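Putative acyl-CoA dehydrogenase (Burkholderia xenovorans, PDB 5JSC) is a putative acyl-CoA dehydrogenase, a flavoprotein of the acyl-CoA dehydrogenase family that carries flavin-adenine dinucleotide and assembles from four chains. Local coordinates at residues C[95-106]-C[264-275]; C[300-311]-C[348-356]. One frame throughout, in Å; residues are numbered along the deposited sequence. Where two conformers were deposited one is given.

Contact 1: C[95-106]-C[264-275]; sequences RETLAKHSGLAD and SVAAASLGFARH. With SO4 (sulfate ion), chain S; EDO (1,2-ethanediol), chain O.
G271 lies against the backbone of E96, their CA atoms 4.2 Å apart, and three CA-H...O contacts run between the helices here, among them G271 CA to E96 O at 3.3 Å. With no side chain on G271, the backbones meet directly, and the axes of 95-101 and 264-275 approach to 6.9 Å, crossing at -39°. Beside it, the methyl of A99 sits over the centre of one face of the F272 ring in a CH-pi contact, CB 3.7 Å from the centroid, while G103 CA meets the ring edge. This close crossing joins the N-terminal helical domain of the acyl-CoA dehydrogenase fold to its C-terminal domain, where 264-275 lies on the long helix 250-286. E96, with CG anti to the backbone N (chi1 -178°), extends as a knob among A267, L270, G271 and R274. Its OE2 takes R274 NE at 2.8 Å in a salt bridge, from above the carboxylate plane; OE1 is hydrogen-bonded to Y319. At the other end R95 NH1 donates to S264 OG (3.1 Å), which is also bonded to F261 O. Behind these, D106 holds the R95 guanidinium side-on, NE to OD1 and NH2 to OD2, both nearly straight. Water 1 bridges A99 O and H275 ND1.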
loop_
_atom_site.group_PDB
_atom_site.type_symbol
_atom_site.label_atom_id
_atom_site.label_comp_id
_atom_site.label_asym_id
_atom_site.label_seq_id
_atom_site.Cartn_x
_atom_site.Cartn_y
_atom_site.Cartn_z
ATOM N N ARG C 95 -26.228 -5.680 -12.409
ATOM C CA ARG C 95 -25.816 -5.228 -11.080
ATOM C C ARG C 95 -24.894 -4.019 -11.164
ATOM O O ARG C 95 -25.019 -3.075 -10.368
ATOM C CB ARG C 95 -25.130 -6.360 -10.315
ATOM C CG ARG C 95 -26.080 -7.403 -9.769
ATOM C CD ARG C 95 -25.424 -8.164 -8.608
ATOM N NE ARG C 95 -25.342 -7.353 -7.387
ATOM C CZ ARG C 95 -24.951 -7.821 -6.204
ATOM N NH1 ARG C 95 -24.593 -9.097 -6.075
ATOM N NH2 ARG C 95 -24.930 -7.016 -5.144
ATOM N N GLU C 96 -23.950 -4.028 -12.108
ATOM C CA GLU C 96 -23.057 -2.878 -12.254
ATOM C C GLU C 96 -23.847 -1.597 -12.496
ATOM O O GLU C 96 -23.624 -0.578 -11.827
ATOM C CB GLU C 96 -22.060 -3.112 -13.389
ATOM C CG GLU C 96 -21.107 -1.953 -13.530
ATOM C CD GLU C 96 -20.267 -1.998 -14.783
ATOM O OE1 GLU C 96 -20.000 -3.093 -15.313
ATOM O OE2 GLU C 96 -19.849 -0.913 -15.241
ATOM N N THR C 97 -24.792 -1.631 -13.441
ATOM C CA THR C 97 -25.552 -0.426 -13.761
ATOM C C THR C 97 -26.474 -0.034 -12.617
ATOM O O THR C 97 -26.561 1.146 -12.260
ATOM C CB THR C 97 -26.352 -0.641 -15.042
ATOM O OG1 THR C 97 -25.465 -1.089 -16.068
ATOM C CG2 THR C 97 -27.034 0.659 -15.494
ATOM N N LEU C 98 -27.166 -1.003 -12.022
ATOM C CA LEU C 98 -28.044 -0.679 -10.902
ATOM C C LEU C 98 -27.258 -0.078 -9.745
ATOM O O LEU C 98 -27.634 0.968 -9.207
ATOM C CB LEU C 98 -28.804 -1.923 -10.449
ATOM C CG LEU C 98 -29.936 -2.371 -11.373
ATOM C CD1 LEU C 98 -30.364 -3.788 -11.004
ATOM C CD2 LEU C 98 -31.116 -1.410 -11.312
ATOM N N ALA C 99 -26.141 -0.712 -9.371
ATOM C CA ALA C 99 -25.340 -0.206 -8.256
ATOM C C ALA C 99 -24.824 1.199 -8.533
ATOM O O ALA C 99 -24.726 2.028 -7.615
ATOM C CB ALA C 99 -24.171 -1.149 -7.978
ATOM N N LYS C 100 -24.492 1.490 -9.798
ATOM C CA LYS C 100 -24.019 2.818 -10.166
ATOM C C LYS C 100 -25.060 3.897 -9.876
ATOM O O LYS C 100 -24.701 5.070 -9.721
ATOM C CB LYS C 100 -23.630 2.822 -11.651
ATOM C CG LYS C 100 -22.974 4.107 -12.140
ATOM C CD LYS C 100 -22.354 3.930 -13.519
ATOM C CE LYS C 100 -23.395 3.606 -14.568
ATOM N NZ LYS C 100 -22.780 3.452 -15.923
ATOM N N HIS C 101 -26.338 3.529 -9.789
ATOM C CA HIS C 101 -27.415 4.462 -9.490
ATOM C C HIS C 101 -28.001 4.305 -8.096
ATOM O O HIS C 101 -28.403 5.312 -7.496
ATOM C CB HIS C 101 -28.556 4.299 -10.500
ATOM C CG HIS C 101 -28.204 4.705 -11.895
ATOM N ND1 HIS C 101 -28.512 5.948 -12.402
ATOM C CD2 HIS C 101 -27.601 4.027 -12.900
ATOM C CE1 HIS C 101 -28.104 6.023 -13.658
ATOM N NE2 HIS C 101 -27.544 4.872 -13.983
ATOM N N SER C 102 -28.078 3.078 -7.573
ATOM C CA SER C 102 -28.844 2.814 -6.354
ATOM C C SER C 102 -28.408 1.498 -5.735
ATOM O O SER C 102 -28.570 0.438 -6.353
ATOM C CB SER C 102 -30.337 2.762 -6.652
ATOM O OG SER C 102 -31.040 2.215 -5.549
ATOM N N GLY C 103 -27.901 1.552 -4.503
ATOM C CA GLY C 103 -27.610 0.315 -3.798
ATOM C C GLY C 103 -28.849 -0.510 -3.509
ATOM O O GLY C 103 -28.780 -1.739 -3.477
ATOM N N LEU C 104 -29.994 0.147 -3.294
ATOM C CA LEU C 104 -31.234 -0.582 -3.032
ATOM C C LEU C 104 -31.673 -1.377 -4.257
ATOM O O LEU C 104 -32.082 -2.540 -4.144
ATOM C CB LEU C 104 -32.341 0.387 -2.612
ATOM C CG LEU C 104 -32.103 1.243 -1.364
ATOM C CD1 LEU C 104 -33.100 2.393 -1.301
ATOM C CD2 LEU C 104 -32.199 0.395 -0.126
ATOM N N ALA C 105 -31.623 -0.751 -5.435
ATOM C CA ALA C 105 -32.034 -1.440 -6.657
ATOM C C ALA C 105 -31.094 -2.594 -6.985
ATOM O O ALA C 105 -31.539 -3.673 -7.401
ATOM C CB ALA C 105 -32.094 -0.446 -7.815
ATOM N N ASP C 106 -29.789 -2.389 -6.806
ATOM C CA ASP C 106 -28.841 -3.482 -6.998
ATOM C C ASP C 106 -29.153 -4.649 -6.070
ATOM O O ASP C 106 -29.188 -5.811 -6.502
ATOM C CB ASP C 106 -27.414 -2.998 -6.757
ATOM C CG ASP C 106 -26.443 -4.156 -6.654
ATOM O OD1 ASP C 106 -26.230 -4.815 -7.690
ATOM O OD2 ASP C 106 -25.915 -4.426 -5.545
ATOM N N SER C 264 -21.005 -11.329 -9.716
ATOM C CA SER C 264 -21.979 -10.245 -9.700
ATOM C C SER C 264 -21.756 -9.290 -8.530
ATOM O O SER C 264 -22.071 -8.104 -8.656
ATOM C CB SER C 264 -23.409 -10.817 -9.687
ATOM O OG SER C 264 -23.870 -11.108 -8.374
ATOM N N VAL C 265 -21.221 -9.772 -7.393
ATOM C CA VAL C 265 -20.841 -8.859 -6.311
ATOM C C VAL C 265 -19.690 -7.980 -6.759
ATOM O O VAL C 265 -19.636 -6.786 -6.436
ATOM C CB VAL C 265 -20.457 -9.631 -5.032
ATOM C CG1 VAL C 265 -19.957 -8.669 -3.929
ATOM C CG2 VAL C 265 -21.631 -10.432 -4.526
ATOM N N ALA C 266 -18.737 -8.567 -7.484
ATOM C CA ALA C 266 -17.670 -7.775 -8.080
ATOM C C ALA C 266 -18.236 -6.713 -9.007
ATOM O O ALA C 266 -17.772 -5.567 -9.003
ATOM C CB ALA C 266 -16.700 -8.686 -8.825
ATOM N N ALA C 267 -19.253 -7.073 -9.796
ATOM C CA ALA C 267 -19.859 -6.108 -10.709
ATOM C C ALA C 267 -20.555 -4.981 -9.950
ATOM O O ALA C 267 -20.463 -3.810 -10.343
ATOM C CB ALA C 267 -20.834 -6.825 -11.644
ATOM N N ALA C 268 -21.259 -5.306 -8.863
ATOM C CA ALA C 268 -21.881 -4.249 -8.065
ATOM C C ALA C 268 -20.827 -3.320 -7.480
ATOM O O ALA C 268 -20.989 -2.093 -7.509
ATOM C CB ALA C 268 -22.745 -4.844 -6.951
ATOM N N SER C 269 -19.736 -3.886 -6.956
ATOM C CA SER C 269 -18.634 -3.076 -6.440
ATOM C C SER C 269 -18.133 -2.111 -7.502
ATOM O O SER C 269 -17.909 -0.921 -7.238
ATOM C CB SER C 269 -17.481 -3.981 -5.996
ATOM O OG SER C 269 -17.871 -4.878 -4.977
ATOM N N LEU C 270 -17.949 -2.626 -8.713
ATOM C CA LEU C 270 -17.497 -1.819 -9.837
ATOM C C LEU C 270 -18.472 -0.688 -10.136
ATOM O O LEU C 270 -18.051 0.442 -10.405
ATOM C CB LEU C 270 -17.327 -2.736 -11.051
ATOM C CG LEU C 270 -17.113 -2.109 -12.423
ATOM C CD1 LEU C 270 -15.823 -1.301 -12.436
ATOM C CD2 LEU C 270 -17.067 -3.218 -13.485
ATOM N N GLY C 271 -19.777 -0.977 -10.112
ATOM C CA GLY C 271 -20.764 0.075 -10.335
ATOM C C GLY C 271 -20.701 1.174 -9.289
ATOM O O GLY C 271 -20.745 2.365 -9.614
ATOM N N PHE C 272 -20.609 0.791 -8.009
ATOM C CA PHE C 272 -20.414 1.787 -6.959
ATOM C C PHE C 272 -19.155 2.612 -7.221
ATOM O O PHE C 272 -19.166 3.843 -7.075
ATOM C CB PHE C 272 -20.331 1.106 -5.590
ATOM C CG PHE C 272 -21.632 0.493 -5.120
ATOM C CD1 PHE C 272 -22.834 1.200 -5.200
ATOM C CD2 PHE C 272 -21.649 -0.793 -4.582
ATOM C CE1 PHE C 272 -24.021 0.636 -4.760
ATOM C CE2 PHE C 272 -22.838 -1.362 -4.137
ATOM C CZ PHE C 272 -24.027 -0.651 -4.232
ATOM N N ALA C 273 -18.058 1.952 -7.614
ATOM C CA ALA C 273 -16.820 2.672 -7.917
ATOM C C ALA C 273 -17.007 3.641 -9.081
ATOM O O ALA C 273 -16.497 4.771 -9.047
ATOM C CB ALA C 273 -15.687 1.687 -8.209
ATOM N N ARG C 274 -17.722 3.221 -10.131
ATOM C CA ARG C 274 -17.932 4.130 -11.254
ATOM C C ARG C 274 -18.729 5.355 -10.832
ATOM O O ARG C 274 -18.477 6.466 -11.317
ATOM C CB ARG C 274 -18.641 3.413 -12.403
ATOM C CG ARG C 274 -17.781 2.381 -13.114
ATOM C CD ARG C 274 -18.388 2.060 -14.472
ATOM N NE ARG C 274 -17.757 0.930 -15.163
ATOM C CZ ARG C 274 -16.640 1.006 -15.884
ATOM N NH1 ARG C 274 -15.983 2.151 -15.977
ATOM N NH2 ARG C 274 -16.170 -0.076 -16.507
ATOM N N HIS C 275 -19.704 5.177 -9.937
ATOM C CA HIS C 275 -20.430 6.337 -9.425
ATOM C C HIS C 275 -19.479 7.280 -8.694
ATOM O O HIS C 275 -19.495 8.497 -8.921
ATOM C CB HIS C 275 -21.568 5.869 -8.513
ATOM C CG HIS C 275 -22.547 6.943 -8.155
ATOM N ND1 HIS C 275 -23.663 6.700 -7.382
ATOM C CD2 HIS C 275 -22.577 8.264 -8.453
ATOM C CE1 HIS C 275 -24.343 7.824 -7.228
ATOM N NE2 HIS C 275 -23.712 8.785 -7.875
HETATM S S SO4 S . -29.614 4.277 -2.671
HETATM O O1 SO4 S . -30.195 5.435 -3.347
HETATM O O2 SO4 S . -30.330 3.078 -3.087
HETATM O O3 SO4 S . -29.727 4.448 -1.224
HETATM O O4 SO4 S . -28.208 4.140 -3.044
HETATM C C1 EDO O . -18.005 -2.721 -18.210
HETATM O O1 EDO O . -17.801 -2.365 -16.844
HETATM C C2 EDO O . -19.383 -2.261 -18.663
HETATM O O2 EDO O . -19.645 -0.949 -18.160
HETATM O O HOH W 1 -24.695 4.409 -6.382
#

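Contact 2: C[300-311]-C[348-356]; sequences TQAKLAQMALTI and QVIDAAVQL. With FAD (flavin-adenine dinucleotide), chain T; SO4 (sulfate ion), chain P.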
loop_
_atom_site.group_PDB
_atom_site.type_symbol
_atom_site.label_atom_id
_atom_site.label_comp_id
_atom_site.label_asym_id
_atom_site.label_seq_id
_atom_site.Cartn_x
_atom_site.Cartn_y
_atom_site.Cartn_z
ATOM N N THR C 300 -4.218 15.576 -7.313
ATOM C CA THR C 300 -5.565 15.241 -7.763
ATOM C C THR C 300 -5.511 14.402 -9.027
ATOM O O THR C 300 -6.225 13.402 -9.151
ATOM C CB THR C 300 -6.364 16.519 -8.019
ATOM O OG1 THR C 300 -6.338 17.328 -6.836
ATOM C CG2 THR C 300 -7.809 16.194 -8.396
ATOM N N GLN C 301 -4.675 14.806 -9.982
ATOM C CA GLN C 301 -4.568 14.059 -11.233
ATOM C C GLN C 301 -4.110 12.628 -10.989
ATOM O O GLN C 301 -4.641 11.688 -11.597
ATOM C CB GLN C 301 -3.624 14.788 -12.179
ATOM C CG GLN C 301 -4.190 16.131 -12.591
ATOM C CD GLN C 301 -3.245 16.942 -13.418
ATOM O OE1 GLN C 301 -2.138 16.516 -13.711
ATOM N NE2 GLN C 301 -3.680 18.130 -13.810
ATOM N N ALA C 302 -3.129 12.439 -10.102
ATOM C CA ALA C 302 -2.641 11.096 -9.810
ATOM C C ALA C 302 -3.688 10.277 -9.070
ATOM O O ALA C 302 -3.801 9.061 -9.280
ATOM C CB ALA C 302 -1.345 11.183 -9.003
ATOM N N LYS C 303 -4.451 10.925 -8.190
ATOM C CA LYS C 303 -5.508 10.218 -7.472
ATOM C C LYS C 303 -6.623 9.793 -8.417
ATOM O O LYS C 303 -7.099 8.651 -8.346
ATOM C CB LYS C 303 -6.068 11.088 -6.347
ATOM C CG LYS C 303 -7.164 10.412 -5.555
ATOM C CD LYS C 303 -6.893 10.514 -4.059
ATOM C CE LYS C 303 -7.518 11.752 -3.465
ATOM N NZ LYS C 303 -6.861 12.137 -2.184
ATOM N N LEU C 304 -7.050 10.689 -9.310
ATOM C CA LEU C 304 -8.047 10.323 -10.314
ATOM C C LEU C 304 -7.525 9.200 -11.194
ATOM O O LEU C 304 -8.270 8.276 -11.542
ATOM C CB LEU C 304 -8.403 11.543 -11.170
ATOM C CG LEU C 304 -9.166 12.673 -10.481
ATOM C CD1 LEU C 304 -9.248 13.911 -11.376
ATOM C CD2 LEU C 304 -10.558 12.214 -10.051
ATOM N N ALA C 305 -6.241 9.268 -11.572
ATOM C CA ALA C 305 -5.652 8.229 -12.415
ATOM C C ALA C 305 -5.729 6.869 -11.743
ATOM O O ALA C 305 -6.083 5.872 -12.384
ATOM C CB ALA C 305 -4.201 8.571 -12.747
ATOM N N GLN C 306 -5.410 6.815 -10.444
ATOM C CA GLN C 306 -5.441 5.543 -9.733
ATOM C C GLN C 306 -6.865 5.041 -9.572
ATOM O O GLN C 306 -7.113 3.829 -9.657
ATOM C CB GLN C 306 -4.759 5.674 -8.367
ATOM C CG GLN C 306 -4.855 4.382 -7.539
ATOM C CD GLN C 306 -4.115 3.197 -8.159
ATOM O OE1 GLN C 306 -4.730 2.198 -8.576
ATOM N NE2 GLN C 306 -2.794 3.285 -8.194
ATOM N N MET C 307 -7.816 5.956 -9.358
ATOM C CA MET C 307 -9.220 5.553 -9.331
ATOM C C MET C 307 -9.600 4.882 -10.642
ATOM O O MET C 307 -10.196 3.798 -10.653
ATOM C CB MET C 307 -10.112 6.767 -9.063
ATOM C CG MET C 307 -9.923 7.349 -7.658
ATOM S SD MET C 307 -10.578 9.021 -7.485
ATOM C CE MET C 307 -12.329 8.679 -7.607
ATOM N N ALA C 308 -9.221 5.501 -11.763
ATOM C CA ALA C 308 -9.557 4.959 -13.076
ATOM C C ALA C 308 -8.835 3.645 -13.350
ATOM O O ALA C 308 -9.407 2.728 -13.957
ATOM C CB ALA C 308 -9.221 5.988 -14.153
ATOM N N LEU C 309 -7.574 3.541 -12.928
ATOM C CA LEU C 309 -6.827 2.296 -13.098
ATOM C C LEU C 309 -7.490 1.157 -12.333
ATOM O O LEU C 309 -7.685 0.056 -12.867
ATOM C CB LEU C 309 -5.386 2.499 -12.626
ATOM C CG LEU C 309 -4.480 1.264 -12.715
ATOM C CD1 LEU C 309 -4.394 0.782 -14.163
ATOM C CD2 LEU C 309 -3.091 1.570 -12.148
ATOM N N THR C 310 -7.849 1.413 -11.075
ATOM C CA THR C 310 -8.523 0.397 -10.274
ATOM C C THR C 310 -9.842 -0.015 -10.912
ATOM O O THR C 310 -10.175 -1.208 -10.950
ATOM C CB THR C 310 -8.729 0.919 -8.853
ATOM O OG1 THR C 310 -7.445 1.029 -8.233
ATOM C CG2 THR C 310 -9.598 -0.025 -8.045
ATOM N N ILE C 311 -10.590 0.951 -11.452
ATOM C CA ILE C 311 -11.854 0.633 -12.111
ATOM C C ILE C 311 -11.626 -0.243 -13.337
ATOM O O ILE C 311 -12.348 -1.230 -13.552
ATOM C CB ILE C 311 -12.613 1.926 -12.457
ATOM C CG1 ILE C 311 -13.280 2.464 -11.189
ATOM C CG2 ILE C 311 -13.657 1.686 -13.580
ATOM C CD1 ILE C 311 -13.770 3.887 -11.313
ATOM N N GLN C 348 -11.336 1.717 -2.101
ATOM C CA GLN C 348 -10.300 2.728 -2.287
ATOM C C GLN C 348 -10.783 3.865 -3.171
ATOM O O GLN C 348 -10.480 5.033 -2.903
ATOM C CB GLN C 348 -9.054 2.088 -2.896
ATOM C CG GLN C 348 -8.402 1.071 -1.990
ATOM C CD GLN C 348 -7.317 0.299 -2.704
ATOM O OE1 GLN C 348 -7.301 0.224 -3.938
ATOM N NE2 GLN C 348 -6.398 -0.275 -1.937
ATOM N N VAL C 349 -11.491 3.537 -4.258
ATOM C CA VAL C 349 -11.995 4.565 -5.168
ATOM C C VAL C 349 -12.971 5.476 -4.442
ATOM O O VAL C 349 -12.906 6.709 -4.550
ATOM C CB VAL C 349 -12.656 3.904 -6.390
ATOM C CG1 VAL C 349 -13.319 4.960 -7.275
ATOM C CG2 VAL C 349 -11.603 3.119 -7.166
ATOM N N ILE C 350 -13.911 4.874 -3.718
ATOM C CA ILE C 350 -14.914 5.632 -2.984
ATOM C C ILE C 350 -14.252 6.494 -1.920
ATOM O O ILE C 350 -14.593 7.670 -1.752
ATOM C CB ILE C 350 -15.953 4.661 -2.394
ATOM C CG1 ILE C 350 -16.807 4.088 -3.533
ATOM C CG2 ILE C 350 -16.812 5.347 -1.355
ATOM C CD1 ILE C 350 -17.593 2.846 -3.129
ATOM N N ASP C 351 -13.272 5.933 -1.210
ATOM C CA ASP C 351 -12.573 6.696 -0.180
ATOM C C ASP C 351 -11.880 7.911 -0.770
ATOM O O ASP C 351 -11.887 8.997 -0.164
ATOM C CB ASP C 351 -11.563 5.797 0.525
ATOM C CG ASP C 351 -10.899 6.472 1.680
ATOM O OD1 ASP C 351 -11.528 6.534 2.755
ATOM O OD2 ASP C 351 -9.744 6.931 1.506
ATOM N N ALA C 352 -11.277 7.749 -1.951
ATOM C CA ALA C 352 -10.624 8.868 -2.621
ATOM C C ALA C 352 -11.639 9.924 -3.043
ATOM O O ALA C 352 -11.369 11.125 -2.934
ATOM C CB ALA C 352 -9.837 8.365 -3.832
ATOM N N ALA C 353 -12.815 9.499 -3.525
ATOM C CA ALA C 353 -13.844 10.462 -3.907
ATOM C C ALA C 353 -14.356 11.252 -2.702
ATOM O O ALA C 353 -14.613 12.461 -2.808
ATOM C CB ALA C 353 -15.000 9.749 -4.627
ATOM N N VAL C 354 -14.536 10.587 -1.556
ATOM C CA VAL C 354 -14.871 11.302 -0.324
ATOM C C VAL C 354 -13.837 12.388 -0.048
ATOM O O VAL C 354 -14.177 13.545 0.236
ATOM C CB VAL C 354 -14.972 10.322 0.859
ATOM C CG1 VAL C 354 -15.042 11.093 2.176
ATOM C CG2 VAL C 354 -16.191 9.433 0.699
ATOM N N GLN C 355 -12.556 12.029 -0.143
ATOM C CA GLN C 355 -11.491 12.974 0.178
ATOM C C GLN C 355 -11.515 14.177 -0.759
ATOM O O GLN C 355 -11.296 15.321 -0.326
ATOM C CB GLN C 355 -10.138 12.263 0.121
ATOM C CG GLN C 355 -9.015 13.007 0.808
ATOM C CD GLN C 355 -9.140 13.028 2.325
ATOM O OE1 GLN C 355 -10.007 12.371 2.909
ATOM N NE2 GLN C 355 -8.250 13.772 2.977
ATOM N N LEU C 356 -11.797 13.942 -2.046
ATOM C CA LEU C 356 -11.841 15.047 -3.003
ATOM C C LEU C 356 -12.944 16.038 -2.662
ATOM O O LEU C 356 -12.809 17.241 -2.937
ATOM C CB LEU C 356 -12.042 14.505 -4.427
ATOM C CG LEU C 356 -10.856 13.780 -5.068
ATOM C CD1 LEU C 356 -11.292 12.965 -6.291
ATOM C CD2 LEU C 356 -9.745 14.781 -5.434
HETATM P PA FAD T . -11.639 21.686 -0.212
HETATM O O1A FAD T . -10.867 22.876 0.244
HETATM O O2A FAD T . -12.526 21.894 -1.419
HETATM O O5B FAD T . -10.619 20.506 -0.469
HETATM C C5B FAD T . -11.092 19.283 -1.068
HETATM C C4B FAD T . -9.930 18.326 -1.045
HETATM O O4B FAD T . -8.882 18.845 -1.887
HETATM C C3B FAD T . -9.241 18.172 0.305
HETATM O O3B FAD T . -9.945 17.304 1.191
HETATM C C2B FAD T . -7.871 17.630 -0.104
HETATM O O2B FAD T . -7.921 16.214 -0.275
HETATM C C1B FAD T . -7.636 18.330 -1.453
HETATM N N9A FAD T . -6.673 19.428 -1.427
HETATM C C8A FAD T . -6.756 20.581 -0.692
HETATM N N7A FAD T . -5.804 21.445 -0.944
HETATM C C5A FAD T . -5.034 20.814 -1.911
HETATM C C6A FAD T . -3.884 21.214 -2.614
HETATM N N6A FAD T . -3.272 22.392 -2.432
HETATM N N1A FAD T . -3.373 20.354 -3.523
HETATM C C2A FAD T . -3.978 19.175 -3.703
HETATM N N3A FAD T . -5.065 18.690 -3.098
HETATM C C4A FAD T . -5.554 19.566 -2.211
HETATM N N1 FAD T . -14.125 24.334 9.760
HETATM C C2 FAD T . -14.121 25.374 10.643
HETATM O O2 FAD T . -13.771 26.514 10.315
HETATM N N3 FAD T . -14.503 25.160 11.944
HETATM C C4 FAD T . -14.895 23.951 12.486
HETATM O O4 FAD T . -15.296 23.896 13.641
HETATM C C4X FAD T . -14.870 22.852 11.562
HETATM N N5 FAD T . -15.289 21.686 11.979
HETATM C C5X FAD T . -15.438 20.675 11.043
HETATM C C6 FAD T . -16.038 19.478 11.440
HETATM C C7 FAD T . -16.319 18.474 10.520
HETATM C C7M FAD T . -17.003 17.210 10.976
HETATM C C8 FAD T . -15.977 18.661 9.173
HETATM C C8M FAD T . -16.275 17.600 8.143
HETATM C C9 FAD T . -15.365 19.845 8.778
HETATM C C9A FAD T . -15.097 20.855 9.697
HETATM N N10 FAD T . -14.578 22.106 9.304
HETATM C C10 FAD T . -14.481 23.138 10.208
HETATM C "C1'" FAD T . -14.252 22.341 7.890
HETATM C "C2'" FAD T . -12.952 21.681 7.440
HETATM O "O2'" FAD T . -11.825 22.350 8.009
HETATM C "C3'" FAD T . -12.862 21.720 5.914
HETATM O "O3'" FAD T . -13.853 20.822 5.425
HETATM C "C4'" FAD T . -11.502 21.318 5.340
HETATM O "O4'" FAD T . -10.545 22.341 5.628
HETATM C "C5'" FAD T . -11.556 21.058 3.849
HETATM O "O5'" FAD T . -12.108 22.228 3.207
HETATM P P FAD T . -13.274 21.940 2.130
HETATM O O1P FAD T . -14.365 21.113 2.701
HETATM O O2P FAD T . -13.741 23.269 1.605
HETATM O O3P FAD T . -12.540 21.126 0.975
HETATM S S SO4 P . -5.077 -1.609 -9.289
HETATM O O1 SO4 P . -5.646 -1.573 -10.638
HETATM O O2 SO4 P . -4.537 -2.943 -9.030
HETATM O O3 SO4 P . -6.126 -1.312 -8.304
HETATM O O4 SO4 P . -3.986 -0.634 -9.224
HETATM O O HOH W 2 -7.319 2.331 -5.852
#
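M307 pushes its thioether into the groove of the facing helix, a knob among V349, A352, A353 and L356, and the side chain of L356 in turn sits among T300, K303, L304 and M307. This reciprocal knobs-into-holes packing joins two antiparallel helices of the C-terminal helical bundle, the segments 154° apart in direction and their axes 9.6 Å apart. The M307 and L356 side chains slide past each other in opposite directions, SD lying 4.2 Å from L356 CD1. M307 stays extended to SD and then bends (chi3 69°), which brings CE to V349 CG1 at 3.9 Å and to A353 CB at 4.1 Å. Farther along, T310 and V349 also pass in opposite senses, CG2 to CG2. In one of its two conformers, K303 lays its aliphatic chain over A352, CD 3.7 Å from A352 CB, its side chain crossing that of Q355 at about a right angle. The amide of Q355 is hydrogen-bonded to R376 and E386 of the third subunit, so this helix also meets a neighbour. No direct hydrogen bond spans the segments; water 2 joins T310 OG1 to Q348 OE1. At the C-terminal end of helix 332-356, the ribose hydroxyl O3B of flavin-adenine dinucleotide donates to Q355 O at 2.8 Å.

In the fold
The two contacts follow one another along the chain: 95-106 pairs with 264-275 before 300-311 pairs with 348-356. Their centres are about 17 Å apart, with contact 1 nearer the middle of the chain and contact 2 farther out, where other subunits approach. They meet directly: R274 NH1 packs on I311 CG2 at 3.4 Å, and A273 O lies 3.6 Å from V349 CG1, so helix 250-286 touches both 298-325 and 332-356. Contact 1 thus ties the N-terminal helical domain to the C-terminal bundle, and contact 2 lies within that bundle. The packing is continuous from the interdomain crossing to a flavin pocket shared with the third subunit.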